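Local coordinates for extracellular solute-binding protein, family 5 (Chelativorans sp., PDB 6WM6), which binds EDTA and related aminopolycarboxylates in the periplasm, probably delivering them to an ABC transporter for uptake, at residues A322-V327 with D520-F525; P349-V354 with A361-R366; T234-P239 with L249-F254. One frame throughout, in Å; residues are numbered along the deposited sequence.

In the fold
Along the chain contact 3 comes first and closes before contact 1 opens, while contact 2 is nested inside the long chain segment that contact 1 closes. Contacts 1 and 2 are neighbours, their centres about 17 Å apart. Contact 1 includes the junction of helix 504-521 and strand 524-537, the loop of contact 2 packs against both, and the two touch where Leu-524 O lies 3.6 Å from Val-354 CG1. Both lie by the seven-stranded mixed sheet that includes 524-537. Contact 3 belongs to the four-stranded sheet with 49-54 and 222-228, its centre about 50 Å from that of contact 1, so the set covers two separate parts of the chain.

Contact 1 (A322-V327 with D520-F525); sequences ALRKAV and DYAALF
Arg-324 reaches from helix 321-330 to Tyr-521 and takes hold of the backbone where helix 504-521 gives way to strand 524-537 in this family 5 solute-binding protein of the periplasmic binding protein clan. Ala-522 is the first residue to leave helical angles there, with positive phi. The grip is side-on. Arg-324 NH2 lies 2.8 Å from Tyr-521 O, and Arg-324 NE 3.1 Å from the same oxygen, both bonds in the carbonyl plane and in the plane of the guanidinium. Arg-324 NE also makes a weak bond to Ala-522 O at 3.3 Å, so two successive carbonyls sit along one edge of the arginine.

The same guanidinium serves the tyrosine ring. NH2 stands over the centre of one ring face, and Arg-324 CZ is 4.5 Å from the ring centroid of Tyr-521, a cation-pi contact in which the two planes are tilted 47° apart. A bend at chi3 (-59°) turns the guanidinium toward Tyr-521.

A leucine in place of Arg-324 would probably leave Tyr-521 O without its two side-chain donors and the ring face without its cation.

In the next shell, Arg-324 NH1 bonds to Met-318 O and Tyr-521 OH to Ser-313 OG, which hold the guanidinium and the ring from their far ends. Asp-520 OD1 forms a salt bridge with Arg-370. Just before the strand, Ala-523 makes a backbone hydrogen bond with Leu-311, and within it Phe-525 does so with Met-309. Lys-325 lies along the flank of the turn, its aliphatic CG 3.8 Å from Ala-522 CB.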
loop_
_atom_site.group_PDB
_atom_site.type_symbol
_atom_site.label_atom_id
_atom_site.label_comp_id
_atom_site.label_asym_id
_atom_site.label_seq_id
_atom_site.Cartn_x
_atom_site.Cartn_y
_atom_site.Cartn_z
ATOM N N ALA A 322 22.868 -19.614 -7.898
ATOM C CA ALA A 322 23.601 -20.190 -6.773
ATOM C C ALA A 322 24.073 -19.111 -5.807
ATOM O O ALA A 322 24.052 -19.310 -4.586
ATOM C CB ALA A 322 24.785 -21.014 -7.287
ATOM N N LEU A 323 24.531 -17.976 -6.328
ATOM C CA LEU A 323 24.958 -16.891 -5.448
ATOM C C LEU A 323 23.759 -16.320 -4.701
ATOM O O LEU A 323 23.851 -16.024 -3.501
ATOM C CB LEU A 323 25.715 -15.811 -6.229
ATOM C CG LEU A 323 26.255 -14.665 -5.385
ATOM C CD1 LEU A 323 27.233 -15.168 -4.333
ATOM C CD2 LEU A 323 26.935 -13.604 -6.264
ATOM N N ARG A 324 22.614 -16.191 -5.386
ATOM C CA ARG A 324 21.399 -15.725 -4.716
ATOM C C ARG A 324 21.039 -16.640 -3.562
ATOM O O ARG A 324 20.807 -16.178 -2.426
ATOM C CB ARG A 324 20.229 -15.645 -5.693
ATOM C CG ARG A 324 20.462 -14.645 -6.811
ATOM C CD ARG A 324 19.168 -14.236 -7.520
ATOM N NE ARG A 324 18.362 -15.287 -8.150
ATOM C CZ ARG A 324 18.541 -15.728 -9.395
ATOM N NH1 ARG A 324 19.540 -15.268 -10.133
ATOM N NH2 ARG A 324 17.705 -16.623 -9.890
ATOM N N LYS A 325 20.987 -17.951 -3.822
ATOM C CA LYS A 325 20.591 -18.882 -2.775
ATOM C C LYS A 325 21.594 -18.909 -1.635
ATOM O O LYS A 325 21.205 -19.016 -0.463
ATOM C CB LYS A 325 20.363 -20.275 -3.354
ATOM C CG LYS A 325 19.149 -20.315 -4.260
ATOM C CD LYS A 325 18.826 -21.687 -4.806
ATOM C CE LYS A 325 17.531 -21.589 -5.594
ATOM N NZ LYS A 325 17.045 -22.882 -6.135
ATOM N N ALA A 326 22.884 -18.788 -1.940
ATOM C CA ALA A 326 23.879 -18.784 -0.880
ATOM C C ALA A 326 23.729 -17.558 0.006
ATOM O O ALA A 326 23.749 -17.662 1.243
ATOM C CB ALA A 326 25.286 -18.835 -1.476
ATOM N N VAL A 327 23.544 -16.388 -0.602
ATOM C CA VAL A 327 23.335 -15.166 0.179
ATOM C C VAL A 327 22.109 -15.298 1.065
ATOM O O VAL A 327 22.147 -14.973 2.265
ATOM C CB VAL A 327 23.265 -13.944 -0.757
ATOM C CG1 VAL A 327 22.628 -12.733 -0.062
ATOM C CG2 VAL A 327 24.662 -13.628 -1.288
ATOM N N ASP A 520 11.609 -20.468 -5.119
ATOM C CA ASP A 520 12.646 -21.280 -5.733
ATOM C C ASP A 520 13.649 -20.410 -6.489
ATOM O O ASP A 520 14.849 -20.718 -6.540
ATOM C CB ASP A 520 12.032 -22.281 -6.729
ATOM C CG ASP A 520 11.273 -23.412 -6.072
ATOM O OD1 ASP A 520 11.432 -23.670 -4.860
ATOM O OD2 ASP A 520 10.500 -24.064 -6.824
ATOM N N TYR A 521 13.174 -19.320 -7.125
ATOM C CA TYR A 521 14.022 -18.495 -7.984
ATOM C C TYR A 521 14.938 -17.577 -7.181
ATOM O O TYR A 521 15.948 -17.109 -7.714
ATOM C CB TYR A 521 13.109 -17.681 -8.913
ATOM C CG TYR A 521 13.788 -16.934 -10.020
ATOM C CD1 TYR A 521 14.409 -17.616 -11.063
ATOM C CD2 TYR A 521 13.802 -15.545 -10.045
ATOM C CE1 TYR A 521 15.049 -16.914 -12.103
ATOM C CE2 TYR A 521 14.418 -14.854 -11.068
ATOM C CZ TYR A 521 15.027 -15.530 -12.080
ATOM O OH TYR A 521 15.656 -14.819 -13.095
ATOM N N ALA A 522 14.592 -17.291 -5.923
ATOM C CA ALA A 522 15.473 -16.601 -4.986
ATOM C C ALA A 522 15.877 -15.203 -5.450
ATOM O O ALA A 522 17.006 -14.763 -5.229
ATOM C CB ALA A 522 16.708 -17.448 -4.658
ATOM N N ALA A 523 14.954 -14.480 -6.083
ATOM C CA ALA A 523 15.167 -13.087 -6.452
ATOM C C ALA A 523 14.478 -12.099 -5.514
ATOM O O ALA A 523 14.667 -10.878 -5.656
ATOM C CB ALA A 523 14.728 -12.829 -7.904
ATOM N N LEU A 524 13.706 -12.584 -4.557
ATOM C CA LEU A 524 12.969 -11.706 -3.638
ATOM C C LEU A 524 12.883 -12.395 -2.281
ATOM O O LEU A 524 12.314 -13.493 -2.157
ATOM C CB LEU A 524 11.587 -11.372 -4.198
ATOM C CG LEU A 524 10.772 -10.350 -3.417
ATOM C CD1 LEU A 524 11.468 -9.020 -3.374
ATOM C CD2 LEU A 524 9.394 -10.212 -4.081
ATOM N N PHE A 525 13.474 -11.761 -1.274
ATOM C CA PHE A 525 13.559 -12.298 0.089
ATOM C C PHE A 525 12.682 -11.474 1.013
ATOM O O PHE A 525 13.000 -10.310 1.276
ATOM C CB PHE A 525 15.026 -12.216 0.528
ATOM C CG PHE A 525 15.304 -12.694 1.937
ATOM C CD1 PHE A 525 15.400 -14.043 2.237
ATOM C CD2 PHE A 525 15.555 -11.784 2.949
ATOM C CE1 PHE A 525 15.716 -14.471 3.512
ATOM C CE2 PHE A 525 15.834 -12.214 4.240
ATOM C CZ PHE A 525 15.927 -13.562 4.521
#

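Contact 2 (P349-V354 with A361-R366); sequences PHMGSV and AGYADR
Tyr-363 has chi1 near 175°, which sends its ring away from the backbone N and across to segment 349-354, where the hydroxyl meets Gly-352. Gly-352 N donates to Tyr-363 OH at 2.9 Å, approaching the ring at its edge and near its plane. Ser-353 CB packs 3.8 Å from Tyr-363 CD1.

Asp-365, the N-cap of helix 366-369, brings OD1 to 3.4 Å from Gly-352 CA while that oxygen also bonds to Gly-368 N. A CB on Gly-352 would clash with OD1 as placed, consistent with glycine here. Asp-365 is also the centre of an inverse gamma turn that bends the chain into the helix.

The extended side chain of Arg-366 runs back along its own segment: NH1 is 2.9 Å and NH2 3.0 Å from Gly-362 O, an end-on grip on one oxygen. The methyl of Ala-364 lies over one face of the guanidinium. Helix 504-521 supplies the counter-charges, Asp-515 to NH1 and Glu-516 to NE, and Asp-515 also bonds Ser-353 OG.

The buried arginine is therefore met by two carboxylates and a carbonyl, and Asp-515, shared by both segments, probably helps keep this loop folded against helix 504-521.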
loop_
_atom_site.group_PDB
_atom_site.type_symbol
_atom_site.label_atom_id
_atom_site.label_comp_id
_atom_site.label_asym_id
_atom_site.label_seq_id
_atom_site.Cartn_x
_atom_site.Cartn_y
_atom_site.Cartn_z
ATOM N N PRO A 349 5.786 -10.838 13.690
ATOM C CA PRO A 349 5.927 -12.028 12.856
ATOM C C PRO A 349 6.971 -11.881 11.755
ATOM O O PRO A 349 7.065 -10.840 11.094
ATOM C CB PRO A 349 4.516 -12.190 12.245
ATOM C CG PRO A 349 3.966 -10.811 12.212
ATOM C CD PRO A 349 4.531 -10.098 13.427
ATOM N N HIS A 350 7.727 -12.941 11.548
ATOM C CA HIS A 350 8.462 -13.108 10.297
ATOM C C HIS A 350 7.470 -13.179 9.139
ATOM O O HIS A 350 6.333 -13.643 9.281
ATOM C CB HIS A 350 9.225 -14.429 10.307
ATOM C CG HIS A 350 10.408 -14.461 11.215
ATOM N ND1 HIS A 350 11.553 -13.733 10.971
ATOM C CD2 HIS A 350 10.637 -15.170 12.350
ATOM C CE1 HIS A 350 12.436 -13.983 11.929
ATOM N NE2 HIS A 350 11.898 -14.840 12.788
ATOM N N MET A 351 7.909 -12.744 7.963
ATOM C CA MET A 351 7.158 -12.959 6.736
ATOM C C MET A 351 7.996 -13.831 5.813
ATOM O O MET A 351 9.066 -13.399 5.343
ATOM C CB MET A 351 6.783 -11.658 6.063
ATOM C CG MET A 351 5.908 -11.888 4.839
ATOM S SD MET A 351 5.191 -10.318 4.316
ATOM C CE MET A 351 4.666 -10.756 2.648
ATOM N N GLY A 352 7.544 -15.057 5.583
ATOM C CA GLY A 352 8.288 -16.005 4.782
ATOM C C GLY A 352 7.654 -16.343 3.452
ATOM O O GLY A 352 7.930 -17.380 2.874
ATOM N N SER A 353 6.784 -15.464 2.965
ATOM C CA SER A 353 6.134 -15.563 1.665
ATOM C C SER A 353 6.340 -14.241 0.940
ATOM O O SER A 353 6.507 -13.202 1.566
ATOM C CB SER A 353 4.632 -15.763 1.907
ATOM O OG SER A 353 3.854 -15.597 0.730
ATOM N N VAL A 354 6.313 -14.288 -0.394
ATOM C CA VAL A 354 6.339 -13.067 -1.208
ATOM C C VAL A 354 4.985 -12.770 -1.818
ATOM O O VAL A 354 4.864 -11.829 -2.615
ATOM C CB VAL A 354 7.464 -13.060 -2.260
ATOM C CG1 VAL A 354 8.819 -13.022 -1.583
ATOM C CG2 VAL A 354 7.359 -14.233 -3.210
ATOM N N ALA A 361 -4.951 -15.991 3.998
ATOM C CA ALA A 361 -5.093 -17.372 3.538
ATOM C C ALA A 361 -4.007 -17.694 2.515
ATOM O O ALA A 361 -3.679 -16.882 1.666
ATOM C CB ALA A 361 -6.469 -17.570 2.897
ATOM N N GLY A 362 -3.442 -18.892 2.609
ATOM C CA GLY A 362 -2.376 -19.315 1.740
ATOM C C GLY A 362 -0.982 -19.104 2.302
ATOM O O GLY A 362 -0.027 -19.699 1.798
ATOM N N TYR A 363 -0.848 -18.304 3.347
ATOM C CA TYR A 363 0.471 -18.001 3.887
ATOM C C TYR A 363 1.145 -19.272 4.394
ATOM O O TYR A 363 0.517 -20.124 5.023
ATOM C CB TYR A 363 0.379 -17.010 5.072
ATOM C CG TYR A 363 1.726 -16.804 5.679
ATOM C CD1 TYR A 363 2.629 -15.935 5.098
ATOM C CD2 TYR A 363 2.138 -17.524 6.802
ATOM C CE1 TYR A 363 3.896 -15.787 5.611
ATOM C CE2 TYR A 363 3.406 -17.379 7.329
ATOM C CZ TYR A 363 4.286 -16.502 6.713
ATOM O OH TYR A 363 5.570 -16.343 7.199
ATOM N N ALA A 364 2.454 -19.370 4.144
ATOM C CA ALA A 364 3.319 -20.363 4.771
ATOM C C ALA A 364 4.739 -19.820 4.695
ATOM O O ALA A 364 5.036 -18.953 3.881
ATOM C CB ALA A 364 3.238 -21.726 4.061
ATOM N N ASP A 365 5.620 -20.361 5.545
ATOM C CA ASP A 365 7.031 -19.952 5.570
ATOM C C ASP A 365 7.797 -20.723 4.484
ATOM O O ASP A 365 8.577 -21.650 4.726
ATOM C CB ASP A 365 7.657 -20.139 6.946
ATOM C CG ASP A 365 9.080 -19.606 6.993
ATOM O OD1 ASP A 365 9.484 -18.954 6.011
ATOM O OD2 ASP A 365 9.769 -19.839 8.005
ATOM N N ARG A 366 7.569 -20.301 3.245
ATOM C CA ARG A 366 8.241 -20.873 2.088
ATOM C C ARG A 366 9.708 -20.458 2.028
ATOM O O ARG A 366 10.539 -21.192 1.474
ATOM C CB ARG A 366 7.466 -20.473 0.836
ATOM C CG ARG A 366 6.067 -21.089 0.874
ATOM C CD ARG A 366 5.131 -20.770 -0.325
ATOM N NE ARG A 366 3.896 -21.515 -0.094
ATOM C CZ ARG A 366 2.740 -20.994 0.313
ATOM N NH1 ARG A 366 2.578 -19.690 0.422
ATOM N NH2 ARG A 366 1.728 -21.797 0.592
#

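Contact 3 (T234-P239 with L249-F254)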
loop_
_atom_site.group_PDB
_atom_site.type_symbol
_atom_site.label_atom_id
_atom_site.label_comp_id
_atom_site.label_asym_id
_atom_site.label_seq_id
_atom_site.Cartn_x
_atom_site.Cartn_y
_atom_site.Cartn_z
ATOM N N THR A 234 -7.172 22.841 3.836
ATOM C CA THR A 234 -8.270 23.087 4.763
ATOM C C THR A 234 -9.562 22.575 4.158
ATOM O O THR A 234 -9.971 23.039 3.086
ATOM C CB THR A 234 -8.381 24.572 5.099
ATOM O OG1 THR A 234 -7.161 24.985 5.723
ATOM C CG2 THR A 234 -9.521 24.799 6.063
ATOM N N LEU A 235 -10.214 21.642 4.852
ATOM C CA LEU A 235 -11.517 21.121 4.458
ATOM C C LEU A 235 -12.595 21.550 5.444
ATOM O O LEU A 235 -12.327 21.763 6.637
ATOM C CB LEU A 235 -11.516 19.596 4.384
ATOM C CG LEU A 235 -10.567 18.964 3.374
ATOM C CD1 LEU A 235 -9.167 18.902 3.847
ATOM C CD2 LEU A 235 -11.051 17.548 3.036
ATOM N N VAL A 236 -13.816 21.679 4.942
ATOM C CA VAL A 236 -14.993 22.028 5.733
ATOM C C VAL A 236 -16.081 21.025 5.394
ATOM O O VAL A 236 -15.991 20.321 4.378
ATOM C CB VAL A 236 -15.470 23.478 5.430
ATOM C CG1 VAL A 236 -14.405 24.477 5.887
ATOM C CG2 VAL A 236 -15.790 23.636 3.936
ATOM N N PRO A 237 -17.134 20.951 6.207
ATOM C CA PRO A 237 -18.231 20.021 5.883
ATOM C C PRO A 237 -18.801 20.277 4.498
ATOM O O PRO A 237 -18.932 21.421 4.054
ATOM C CB PRO A 237 -19.280 20.303 6.952
ATOM C CG PRO A 237 -18.476 20.823 8.110
ATOM C CD PRO A 237 -17.358 21.626 7.509
ATOM N N ASN A 238 -19.143 19.198 3.829
ATOM C CA ASN A 238 -19.964 19.234 2.623
ATOM C C ASN A 238 -21.420 19.340 3.063
ATOM O O ASN A 238 -21.953 18.378 3.634
ATOM C CB ASN A 238 -19.694 17.962 1.827
ATOM C CG ASN A 238 -20.641 17.775 0.663
ATOM O OD1 ASN A 238 -21.472 18.658 0.351
ATOM N ND2 ASN A 238 -20.513 16.645 -0.006
ATOM N N PRO A 239 -22.086 20.482 2.829
ATOM C CA PRO A 239 -23.460 20.638 3.302
ATOM C C PRO A 239 -24.443 19.663 2.694
ATOM O O PRO A 239 -25.541 19.485 3.246
ATOM C CB PRO A 239 -23.827 22.077 2.903
ATOM C CG PRO A 239 -22.585 22.731 2.478
ATOM C CD PRO A 239 -21.555 21.683 2.170
ATOM N N LEU A 249 -16.832 17.851 12.490
ATOM C CA LEU A 249 -15.885 18.949 12.669
ATOM C C LEU A 249 -16.257 20.148 11.811
ATOM O O LEU A 249 -16.808 20.019 10.715
ATOM C CB LEU A 249 -14.475 18.507 12.286
ATOM C CG LEU A 249 -13.902 17.351 13.107
ATOM C CD1 LEU A 249 -12.696 16.769 12.410
ATOM C CD2 LEU A 249 -13.550 17.821 14.502
ATOM N N ASP A 250 -15.933 21.331 12.323
ATOM C CA ASP A 250 -16.060 22.542 11.520
ATOM C C ASP A 250 -14.965 22.626 10.471
ATOM O O ASP A 250 -15.209 23.128 9.374
ATOM C CB ASP A 250 -15.991 23.779 12.419
ATOM C CG ASP A 250 -17.187 23.897 13.340
ATOM O OD1 ASP A 250 -18.317 23.683 12.872
ATOM O OD2 ASP A 250 -16.976 24.191 14.533
ATOM N N LYS A 251 -13.760 22.154 10.787
ATOM C CA LYS A 251 -12.685 22.080 9.819
ATOM C C LYS A 251 -11.848 20.839 10.072
ATOM O O LYS A 251 -11.604 20.448 11.222
ATOM C CB LYS A 251 -11.771 23.317 9.840
ATOM C CG LYS A 251 -12.519 24.618 9.598
ATOM C CD LYS A 251 -11.600 25.712 9.075
ATOM C CE LYS A 251 -12.359 27.029 8.942
ATOM N NZ LYS A 251 -11.546 28.082 8.269
ATOM N N LEU A 252 -11.416 20.216 8.975
ATOM C CA LEU A 252 -10.449 19.125 8.965
ATOM C C LEU A 252 -9.284 19.607 8.114
ATOM O O LEU A 252 -9.480 20.005 6.951
ATOM C CB LEU A 252 -11.072 17.873 8.348
ATOM C CG LEU A 252 -10.105 16.718 8.102
ATOM C CD1 LEU A 252 -9.466 16.245 9.398
ATOM C CD2 LEU A 252 -10.863 15.576 7.412
ATOM N N LYS A 253 -8.094 19.640 8.693
ATOM C CA LYS A 253 -6.930 20.215 8.046
ATOM C C LYS A 253 -5.841 19.166 7.908
ATOM O O LYS A 253 -5.651 18.325 8.798
ATOM C CB LYS A 253 -6.390 21.401 8.866
ATOM C CG LYS A 253 -7.314 22.610 8.828
ATOM C CD LYS A 253 -6.911 23.683 9.818
ATOM C CE LYS A 253 -7.774 24.910 9.608
ATOM N NZ LYS A 253 -7.482 25.951 10.630
ATOM N N PHE A 254 -5.116 19.217 6.786
ATOM C CA PHE A 254 -3.920 18.406 6.572
ATOM C C PHE A 254 -2.747 19.357 6.448
ATOM O O PHE A 254 -2.700 20.169 5.512
ATOM C CB PHE A 254 -4.097 17.523 5.344
ATOM C CG PHE A 254 -5.178 16.501 5.499
ATOM C CD1 PHE A 254 -4.942 15.334 6.211
ATOM C CD2 PHE A 254 -6.422 16.715 4.952
ATOM C CE1 PHE A 254 -5.930 14.388 6.363
ATOM C CE2 PHE A 254 -7.431 15.750 5.090
ATOM C CZ PHE A 254 -7.186 14.604 5.795
#
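Leu-235 N donates to Leu-252 O at 2.8 Å, nearly straight onto the carbonyl, and Leu-252 N returns the bond to Leu-235 O at 2.9 Å. These make Leu-235 and Leu-252 an antiparallel hydrogen-bonded pair. The return bond is less regular, its donor standing 38° out of the carbonyl plane of Leu-235, and a second, softer partner joins it: Lys-251 CA comes within 3.2 Å of Leu-235 O in a CA-H...O contact.

The two leucines put their side chains on the same face of the sheet, CB of Leu-235 lying 4.3 Å from CB of Leu-252. A chi1 of -62°, with CG beside the backbone N, helps carry Leu-235 CD1 to the edge of the Phe-254 ring, 3.7 Å from CD2 of Phe-254. The phenylalanine also packs on Thr-75 and Val-76 of helix 71-77, and Leu-252 meets Trp-559, so this side packs mainly through nonpolar contacts.

Thr-234 and Lys-253, a non-hydrogen-bonded pair, point to the other face and lie side by side. Thr-234 OG1 is 3.9 Å from Lys-253 CG, while the threonine methyl CG2 touches CD of Lys-251 at 3.8 Å. The lysines lend only their aliphatic chains here; their ammonium ends go to salt bridges on the two flanking strands, Lys-251 with Glu-225 and Lys-253 with Glu-49.

At the far end Pro-237, with no N-H to offer, presses its ring on the facing backbone, CD standing 3.2 Å from Asp-250 O.

Strands 222-228, 232-237 and 251-256 follow one another as an antiparallel beta meander, and strand 49-54 joins parallel to the last, completing a mixed four-stranded sheet of this family 5 solute-binding protein.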